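Local atomic coordinates of cellulosomal scaffoldin (Acetivibrio cellulolyticus, PDB entry 3ZUC), a protein that binds crystalline cellulose through this family 3b carbohydrate-binding module of the cellulosome scaffold, the whole protein probably also hydrolysing beta-1,4-glucosidic linkages. Residues F47-D52 with T116-A121; D40-Y45 with Y86-F91. All coordinates share one frame; numbering follows the deposited sequence. Where two conformers were deposited one is given.

Interaction 1: F47-D52 with T116-A121. With CA (calcium ion), chain B.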
ATOM      1  N   PHE A  47       0.814  -8.517   5.712  1.00  4.87           N
ATOM      2  CA  PHE A  47      -0.215  -9.021   6.592  1.00  5.10           C
ATOM      3  C   PHE A  47      -0.119 -10.538   6.724  1.00  5.16           C
ATOM      4  O   PHE A  47       0.595 -11.202   5.968  1.00  5.32           O
ATOM      5  CB  PHE A  47      -1.613  -8.587   6.076  1.00  5.26           C
ATOM      6  CG  PHE A  47      -1.985  -9.143   4.721  1.00  5.21           C
ATOM      7  CD1 PHE A  47      -1.513  -8.568   3.543  1.00  5.41           C
ATOM      8  CD2 PHE A  47      -2.849 -10.232   4.608  1.00  5.58           C
ATOM      9  CE1 PHE A  47      -1.874  -9.075   2.304  1.00  5.74           C
ATOM     10  CE2 PHE A  47      -3.215 -10.730   3.379  1.00  5.92           C
ATOM     11  CZ  PHE A  47      -2.734 -10.152   2.216  1.00  5.63           C
ATOM     12  N   THR A  48      -0.865 -11.075   7.686  1.00  5.26           N
ATOM     13  CA  THR A  48      -1.118 -12.507   7.761  1.00  5.57           C
ATOM     14  C   THR A  48      -2.538 -12.765   7.265  1.00  5.37           C
ATOM     15  O   THR A  48      -3.490 -12.116   7.720  1.00  5.76           O
ATOM     16  CB  THR A  48      -0.922 -13.104   9.151  1.00  5.97           C
ATOM     17  OG1 THR A  48      -1.876 -12.528  10.034  1.00  6.51           O
ATOM     18  CG2 THR A  48       0.484 -12.857   9.667  1.00  6.95           C
ATOM     19  N   VAL A  49      -2.679 -13.666   6.304  1.00  5.43           N
ATOM     20  CA  VAL A  49      -3.939 -13.838   5.602  1.00  5.66           C
ATOM     21  C   VAL A  49      -5.056 -14.462   6.439  1.00  5.89           C
ATOM     22  O   VAL A  49      -6.222 -14.221   6.146  1.00  6.73           O
ATOM     23  CB  VAL A  49      -3.694 -14.613   4.276  1.00  6.34           C
ATOM     24  CG1 VAL A  49      -3.314 -16.068   4.519  1.00  6.35           C
ATOM     25  CG2 VAL A  49      -4.859 -14.506   3.313  1.00  6.58           C
ATOM     26  N   ASP A  50      -4.703 -15.259   7.455  1.00  6.05           N
ATOM     27  CA  ASP A  50      -5.705 -15.901   8.318  1.00  6.17           C
ATOM     28  C   ASP A  50      -6.691 -16.745   7.497  1.00  6.78           C
ATOM     29  O   ASP A  50      -7.915 -16.559   7.563  1.00  7.85           O
ATOM     30  CB  ASP A  50      -6.444 -14.870   9.164  1.00  6.68           C
ATOM     31  CG  ASP A  50      -5.536 -14.157  10.112  1.00  6.96           C
ATOM     32  OD1 ASP A  50      -4.926 -14.873  10.951  1.00  9.78           O
ATOM     33  OD2 ASP A  50      -5.435 -12.928  10.065  1.00  7.64           O
ATOM     34  N   GLY A  51      -6.127 -17.695   6.743  1.00  7.47           N
ATOM     35  CA  GLY A  51      -6.895 -18.529   5.841  1.00  9.07           C
ATOM     36  C   GLY A  51      -6.720 -18.032   4.416  1.00  8.40           C
ATOM     37  O   GLY A  51      -7.341 -17.058   4.004  1.00  8.83           O
ATOM     38  N   ASP A  52      -5.845 -18.690   3.672  1.00  7.75           N
ATOM     39  CA  ASP A  52      -5.500 -18.258   2.320  1.00  7.43           C
ATOM     40  C   ASP A  52      -6.690 -18.528   1.393  1.00  6.82           C
ATOM     41  O   ASP A  52      -7.285 -19.595   1.402  1.00  7.28           O
ATOM     42  CB  ASP A  52      -4.265 -19.005   1.828  1.00  8.21           C
ATOM     43  CG  ASP A  52      -3.664 -18.451   0.540  1.00  9.40           C
ATOM     44  OD1 ASP A  52      -3.906 -17.285   0.207  1.00  9.42           O
ATOM     45  OD2 ASP A  52      -2.907 -19.215  -0.131  1.00 12.19           O
ATOM     46  N   THR A 116     -14.646 -14.282   3.559  1.00  7.57           N
ATOM     47  CA  THR A 116     -14.329 -14.713   4.910  1.00  7.94           C
ATOM     48  C   THR A 116     -13.346 -13.746   5.596  1.00  7.51           C
ATOM     49  O   THR A 116     -12.698 -12.899   4.971  1.00  8.27           O
ATOM     50  CB  THR A 116     -13.813 -16.167   4.920  1.00  8.55           C
ATOM     51  OG1 THR A 116     -12.662 -16.282   4.073  1.00  7.85           O
ATOM     52  CG2 THR A 116     -14.930 -17.140   4.489  1.00  9.38           C
ATOM     53  N   ASN A 117     -13.245 -13.847   6.910  1.00  7.59           N
ATOM     54  CA  ASN A 117     -12.575 -12.830   7.694  1.00  7.40           C
ATOM     55  C   ASN A 117     -11.059 -12.916   7.716  1.00  7.04           C
ATOM     56  O   ASN A 117     -10.457 -13.994   7.632  1.00  8.01           O
ATOM     57  CB  ASN A 117     -13.078 -12.841   9.131  1.00  8.51           C
ATOM     58  CG  ASN A 117     -14.501 -12.329   9.258  1.00 10.19           C
ATOM     59  OD1 ASN A 117     -14.972 -11.535   8.452  1.00 11.50           O
ATOM     60  ND2 ASN A 117     -15.192 -12.803  10.274  1.00 13.19           N
ATOM     61  N   TYR A 118     -10.469 -11.744   7.886  1.00  6.69           N
ATOM     62  CA  TYR A 118      -9.115 -11.510   8.327  1.00  6.76           C
ATOM     63  C   TYR A 118      -9.095 -11.203   9.833  1.00  7.19           C
ATOM     64  O   TYR A 118     -10.093 -10.740  10.377  1.00  7.98           O
ATOM     65  CB  TYR A 118      -8.550 -10.273   7.636  1.00  6.35           C
ATOM     66  CG  TYR A 118      -8.430 -10.350   6.137  1.00  6.34           C
ATOM     67  CD1 TYR A 118      -7.336 -10.947   5.540  1.00  6.55           C
ATOM     68  CD2 TYR A 118      -9.385  -9.789   5.312  1.00  7.09           C
ATOM     69  CE1 TYR A 118      -7.192 -10.977   4.159  1.00  6.48           C
ATOM     70  CE2 TYR A 118      -9.258  -9.818   3.947  1.00  7.36           C
ATOM     71  CZ  TYR A 118      -8.151 -10.395   3.360  1.00  6.37           C
ATOM     72  OH  TYR A 118      -8.068 -10.415   1.990  1.00  7.03           O
ATOM     73  N   ASN A 119      -7.939 -11.419  10.477  1.00  6.70           N
ATOM     74  CA  ASN A 119      -7.609 -10.806  11.770  1.00  6.77           C
ATOM     75  C   ASN A 119      -6.594  -9.714  11.517  1.00  6.17           C
ATOM     76  O   ASN A 119      -5.420  -9.995  11.258  1.00  6.36           O
ATOM     77  CB  ASN A 119      -7.030 -11.828  12.760  1.00  7.60           C
ATOM     78  CG  ASN A 119      -6.502 -11.169  14.006  1.00  8.35           C
ATOM     79  OD1 ASN A 119      -6.986 -10.099  14.398  1.00  8.92           O
ATOM     80  ND2 ASN A 119      -5.508 -11.780  14.633  1.00  9.55           N
ATOM     81  N   GLN A 120      -7.016  -8.456  11.546  1.00  6.23           N
ATOM     82  CA  GLN A 120      -6.097  -7.363  11.248  1.00  6.51           C
ATOM     83  C   GLN A 120      -5.050  -7.165  12.337  1.00  6.67           C
ATOM     84  O   GLN A 120      -3.977  -6.606  12.080  1.00  7.13           O
ATOM     85  CB  GLN A 120      -6.839  -6.047  11.025  1.00  6.49           C
ATOM     86  CG  GLN A 120      -7.872  -6.110   9.930  1.00  6.70           C
ATOM     87  CD  GLN A 120      -8.138  -4.742   9.351  1.00  6.50           C
ATOM     88  OE1 GLN A 120      -7.342  -4.262   8.538  1.00  6.46           O
ATOM     89  NE2 GLN A 120      -9.216  -4.092   9.783  1.00  6.85           N
ATOM     90  N   ALA A 121      -5.366  -7.569  13.569  1.00  7.30           N
ATOM     91  CA  ALA A 121      -4.582  -7.137  14.711  1.00  8.46           C
ATOM     92  C   ALA A 121      -3.128  -7.585  14.659  1.00  8.35           C
ATOM     93  O   ALA A 121      -2.267  -6.892  15.204  1.00  9.86           O
ATOM     94  CB  ALA A 121      -5.218  -7.630  16.006  1.00  9.36           C
TER
HETATM   95 CA    CA B1154      -3.873 -11.220  10.007  1.00  5.69          CA
HETATM   96  O   HOH W   1      -4.144 -14.104  13.353  1.00 13.02           O
HETATM   97  O   HOH W   2     -10.919 -16.679   7.508  1.00 28.21           O
HETATM   98  O   HOH W   3     -10.531 -17.659   4.904  1.00 12.50           O
HETATM   99  O   HOH W   4      -5.276 -10.044   8.350  1.00  6.25           O
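Asp50 and Asn119 meet at a calcium ion, their side chains crossing at a slant. OD2 of Asp50 binds the metal at 2.3 Å and also accepts the backbone N-H of Asn119, with OD2 and N 3.0 Å apart. That donor comes from above the carboxylate plane, 52° out of it. CG of Asp50 lies beside its backbone N and anti to the carbonyl carbon (chi1 -63°), which brings the carboxylate to the ion. The side-chain amide of Asn119 is tilted 36° from the carboxylate and does not bind the metal. Its ND2 instead meets OD1 of Asp50 through one water, and its OD1 takes the N-H of Ala121 in an Asx turn. Asn119 binds calcium with its backbone O, also at 2.3 Å. Thr48 holds the ion twice, by OG1 at 2.4 Å and by its O at 2.5 Å. A water adds another ligand, and Asp122 and Asp123 complete the site.

On the buried flank, the Tyr118 ring reaches back to the other loop. Its CE1 lies 4.1 Å from CE2 of Phe47, and its CD1 is 3.5 Å from the carbonyl O of Val49. The hydroxyl of Tyr118 bonds to Gln55.

The calcium thus ties the loop after strand 42-47 to strand 118-119. Three carboxylates meet at the ion, and their mutual repulsion is probably offset by its charge, so this joint would be expected to depend on the metal.

Interaction 2: D40-Y45 with Y86-F91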
ATOM      1  N   ASP A  40       6.784   3.607 -12.259  1.00 10.04           N
ATOM      2  CA  ASP A  40       7.855   2.849 -11.629  1.00 10.88           C
ATOM      3  C   ASP A  40       7.683   2.680 -10.131  1.00  9.57           C
ATOM      4  O   ASP A  40       8.520   2.042  -9.500  1.00 10.72           O
ATOM      5  CB  ASP A  40       9.183   3.523 -11.914  1.00 14.31           C
ATOM      6  CG  ASP A  40       9.531   3.466 -13.360  1.00 17.82           C
ATOM      7  OD1 ASP A  40       9.425   2.364 -13.944  1.00 19.00           O
ATOM      8  OD2 ASP A  40       9.847   4.518 -13.924  1.00 19.86           O
ATOM      9  N   VAL A  41       6.619   3.228  -9.556  1.00  8.01           N
ATOM     10  CA  VAL A  41       6.424   3.172  -8.109  1.00  7.34           C
ATOM     11  C   VAL A  41       5.558   1.971  -7.732  1.00  6.34           C
ATOM     12  O   VAL A  41       4.515   1.727  -8.344  1.00  7.36           O
ATOM     13  CB  VAL A  41       5.776   4.478  -7.604  1.00  7.96           C
ATOM     14  CG1 VAL A  41       5.419   4.372  -6.141  1.00  8.50           C
ATOM     15  CG2 VAL A  41       6.711   5.653  -7.829  1.00  9.12           C
ATOM     16  N   LYS A  42       5.981   1.237  -6.711  0.60  5.98           N
ATOM     17  CA  LYS A  42       5.180   0.164  -6.134  0.60  5.72           C
ATOM     18  C   LYS A  42       5.020   0.429  -4.641  0.60  5.42           C
ATOM     19  O   LYS A  42       5.865   1.103  -4.030  0.60  5.54           O
ATOM     20  CB  LYS A  42       5.840  -1.215  -6.344  0.60  6.32           C
ATOM     21  CG  LYS A  42       6.171  -1.532  -7.815  0.60  7.93           C
ATOM     22  CD  LYS A  42       6.913  -2.842  -8.023  0.60 10.65           C
ATOM     23  CE  LYS A  42       7.155  -3.098  -9.517  0.60 13.06           C
ATOM     24  NZ  LYS A  42       8.140  -4.181  -9.761  0.60 15.22           N
ATOM     25  N   LEU A  43       3.958  -0.125  -4.061  1.00  5.30           N
ATOM     26  CA  LEU A  43       3.706  -0.039  -2.627  1.00  5.40           C
ATOM     27  C   LEU A  43       3.432  -1.434  -2.094  1.00  4.95           C
ATOM     28  O   LEU A  43       2.795  -2.231  -2.779  1.00  5.73           O
ATOM     29  CB  LEU A  43       2.469   0.832  -2.329  1.00  5.63           C
ATOM     30  CG  LEU A  43       2.437   2.195  -3.008  1.00  6.48           C
ATOM     31  CD1 LEU A  43       1.087   2.855  -2.826  1.00  7.36           C
ATOM     32  CD2 LEU A  43       3.551   3.081  -2.495  1.00  8.29           C
ATOM     33  N   HIS A  44       3.879  -1.732  -0.872  1.00  4.98           N
ATOM     34  CA  HIS A  44       3.540  -2.991  -0.210  1.00  5.12           C
ATOM     35  C   HIS A  44       2.811  -2.774   1.119  1.00  5.02           C
ATOM     36  O   HIS A  44       3.179  -1.902   1.915  1.00  5.94           O
ATOM     37  CB  HIS A  44       4.773  -3.839   0.129  1.00  5.51           C
ATOM     38  CG  HIS A  44       5.482  -4.406  -1.045  1.00  5.62           C
ATOM     39  ND1 HIS A  44       6.643  -5.138  -0.911  1.00  6.18           N
ATOM     40  CD2 HIS A  44       5.198  -4.373  -2.361  1.00  6.06           C
ATOM     41  CE1 HIS A  44       7.055  -5.522  -2.109  1.00  6.28           C
ATOM     42  NE2 HIS A  44       6.194  -5.071  -3.007  1.00  6.39           N
ATOM     43  N   TYR A  45       1.835  -3.640   1.339  1.00  4.95           N
ATOM     44  CA  TYR A  45       1.121  -3.771   2.613  1.00  5.08           C
ATOM     45  C   TYR A  45       1.249  -5.232   3.057  1.00  4.96           C
ATOM     46  O   TYR A  45       0.803  -6.132   2.335  1.00  5.47           O
ATOM     47  CB  TYR A  45      -0.342  -3.378   2.458  1.00  5.50           C
ATOM     48  CG  TYR A  45      -1.121  -3.380   3.751  1.00  5.41           C
ATOM     49  CD1 TYR A  45      -1.740  -4.530   4.221  1.00  5.57           C
ATOM     50  CD2 TYR A  45      -1.213  -2.227   4.528  1.00  5.59           C
ATOM     51  CE1 TYR A  45      -2.436  -4.533   5.424  1.00  5.70           C
ATOM     52  CE2 TYR A  45      -1.897  -2.218   5.728  1.00  5.69           C
ATOM     53  CZ  TYR A  45      -2.519  -3.369   6.172  1.00  5.83           C
ATOM     54  OH  TYR A  45      -3.217  -3.296   7.360  1.00  6.25           O
ATOM     55  N   TYR A  86       1.999 -10.207   1.097  1.00  5.71           N
ATOM     56  CA  TYR A  86       1.861  -8.783   0.887  1.00  5.81           C
ATOM     57  C   TYR A  86       0.999  -8.493  -0.323  1.00  5.51           C
ATOM     58  O   TYR A  86       0.979  -9.232  -1.304  1.00  5.99           O
ATOM     59  CB  TYR A  86       3.212  -8.063   0.787  1.00  6.61           C
ATOM     60  CG  TYR A  86       4.167  -8.515  -0.298  1.00  6.84           C
ATOM     61  CD1 TYR A  86       5.074  -9.524  -0.048  1.00  7.81           C
ATOM     62  CD2 TYR A  86       4.227  -7.891  -1.536  1.00  7.14           C
ATOM     63  CE1 TYR A  86       6.036  -9.896  -0.997  1.00  8.45           C
ATOM     64  CE2 TYR A  86       5.170  -8.270  -2.496  1.00  7.86           C
ATOM     65  CZ  TYR A  86       6.072  -9.270  -2.216  1.00  8.58           C
ATOM     66  OH  TYR A  86       7.035  -9.631  -3.152  1.00 10.09           O
ATOM     67  N   LEU A  87       0.289  -7.378  -0.224  1.00  5.42           N
ATOM     68  CA  LEU A  87      -0.315  -6.686  -1.353  1.00  5.44           C
ATOM     69  C   LEU A  87       0.752  -5.822  -1.993  1.00  5.23           C
ATOM     70  O   LEU A  87       1.431  -5.071  -1.291  1.00  5.76           O
ATOM     71  CB  LEU A  87      -1.440  -5.795  -0.831  1.00  6.05           C
ATOM     72  CG  LEU A  87      -1.984  -4.742  -1.797  1.00  6.20           C
ATOM     73  CD1 LEU A  87      -2.709  -5.342  -2.972  1.00  7.26           C
ATOM     74  CD2 LEU A  87      -2.852  -3.746  -1.051  1.00  7.22           C
ATOM     75  N   GLU A  88       0.876  -5.896  -3.311  1.00  5.23           N
ATOM     76  CA  GLU A  88       1.727  -5.003  -4.079  1.00  5.55           C
ATOM     77  C   GLU A  88       0.843  -4.166  -5.000  1.00  5.73           C
ATOM     78  O   GLU A  88       0.127  -4.712  -5.847  1.00  6.16           O
ATOM     79  CB  GLU A  88       2.756  -5.780  -4.910  1.00  6.48           C
ATOM     80  CG  GLU A  88       3.656  -4.876  -5.729  1.00  7.35           C
ATOM     81  CD  GLU A  88       4.843  -5.631  -6.289  1.00  8.63           C
ATOM     82  OE1 GLU A  88       5.821  -5.882  -5.559  1.00  9.34           O
ATOM     83  OE2 GLU A  88       4.790  -6.007  -7.472  1.00 11.42           O
ATOM     84  N   ILE A  89       0.878  -2.851  -4.803  1.00  5.71           N
ATOM     85  CA  ILE A  89       0.146  -1.896  -5.616  1.00  5.77           C
ATOM     86  C   ILE A  89       1.086  -1.322  -6.663  1.00  5.88           C
ATOM     87  O   ILE A  89       2.223  -0.960  -6.352  1.00  6.53           O
ATOM     88  CB  ILE A  89      -0.434  -0.774  -4.741  1.00  6.53           C
ATOM     89  CG1 ILE A  89      -1.446  -1.329  -3.743  1.00  7.65           C
ATOM     90  CG2 ILE A  89      -1.053   0.319  -5.590  1.00  7.53           C
ATOM     91  CD1 ILE A  89      -1.870  -0.345  -2.685  1.00  8.45           C
ATOM     92  N   ALA A  90       0.588  -1.235  -7.897  1.00  6.28           N
ATOM     93  CA  ALA A  90       1.312  -0.686  -9.033  1.00  6.74           C
ATOM     94  C   ALA A  90       0.438   0.351  -9.750  1.00  6.55           C
ATOM     95  O   ALA A  90      -0.792   0.364  -9.632  1.00  7.49           O
ATOM     96  CB  ALA A  90       1.674  -1.796 -10.006  1.00  8.19           C
ATOM     97  N   PHE A  91       1.116   1.201 -10.501  1.00  7.33           N
ATOM     98  CA  PHE A  91       0.506   2.273 -11.287  1.00  7.46           C
ATOM     99  C   PHE A  91       0.821   2.059 -12.765  1.00  8.14           C
ATOM    100  O   PHE A  91       1.959   1.761 -13.119  1.00  8.77           O
ATOM    101  CB  PHE A  91       1.120   3.627 -10.912  1.00  7.76           C
ATOM    102  CG  PHE A  91       0.856   4.045  -9.493  1.00  8.32           C
ATOM    103  CD1 PHE A  91       1.730   3.691  -8.484  1.00  9.32           C
ATOM    104  CD2 PHE A  91      -0.248   4.816  -9.174  1.00  9.71           C
ATOM    105  CE1 PHE A  91       1.497   4.089  -7.188  1.00 11.00           C
ATOM    106  CE2 PHE A  91      -0.481   5.218  -7.878  1.00 11.17           C
ATOM    107  CZ  PHE A  91       0.387   4.859  -6.887  1.00 11.49           C
TER
HETATM  108  O   HOH W   5       4.015   0.730 -10.773  1.00  9.10           O
HETATM  109  O   HOH W   6       6.980  -6.628  -8.858  1.00 22.80           O
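The imidazole of His44 carries the Tyr86 ring over one face and the Glu88 carboxylate at its edge. The two rings form a face-to-face stack, with centroids 4.2 Å apart and planes 29° from parallel. The overlap is offset: CE2 of Tyr86 lies above the rim of the imidazole, 3.4 Å from CE1 of His44. At the edge, NE2 of His44 donates to OE1 of Glu88 at 2.7 Å. The acceptor lies near the ring plane and uses its anti lone pair. Ring and carboxylate are 13° from coplanar. Glu88 gets there with CG anti to its backbone N (chi1 180°) and an extended chain. Tyr46 bonds to ND1 of His44, so both ring nitrogens are engaged and the ring's rotation is fixed. OE2 of Glu88 is linked to NZ of Lys42 by a water.

Beneath these groups, strands 42-47 and 83-91 run antiparallel as neighbours in one sheet of the CBM3 beta-sandwich. Leu43 with Ile89 and Tyr45 with Leu87 are hydrogen-bonded pairs; His44 with Glu88 is a non-hydrogen-bonded pair. Leu43 and Ile89 point to the opposite face from His44, their CB atoms 4.1 Å apart. Both reach Phe26 of the facing sheet. Further along, the Phe91 ring turns its edge to the carbonyl O of Val41, 3.4 Å from CD1. A water that accepts the N-H of Phe91 also lies within hydrogen-bonding distance of that O.

Both contacts involve strand 42-47 or the loop that follows it. Interaction 2 lies near the middle of the module and is mostly buried. Interaction 1 is at one end, only partly buried, with its centre about 19 Å from that of interaction 2. Regular backbone bonds between two neighbouring strands hold interaction 2, with apolar packing on one face and a stacked, hydrogen-bonded histidine on the other. Interaction 1 has no strand pairing between its segments and relies on a metal ion, one carboxylate bond and waters. Phe47 connects them: its CE1 packs 3.7 Å from N of Leu87. Strand 42-47 runs out of interaction 2 toward the calcium site, while strand 83-91 starts near that end and runs back.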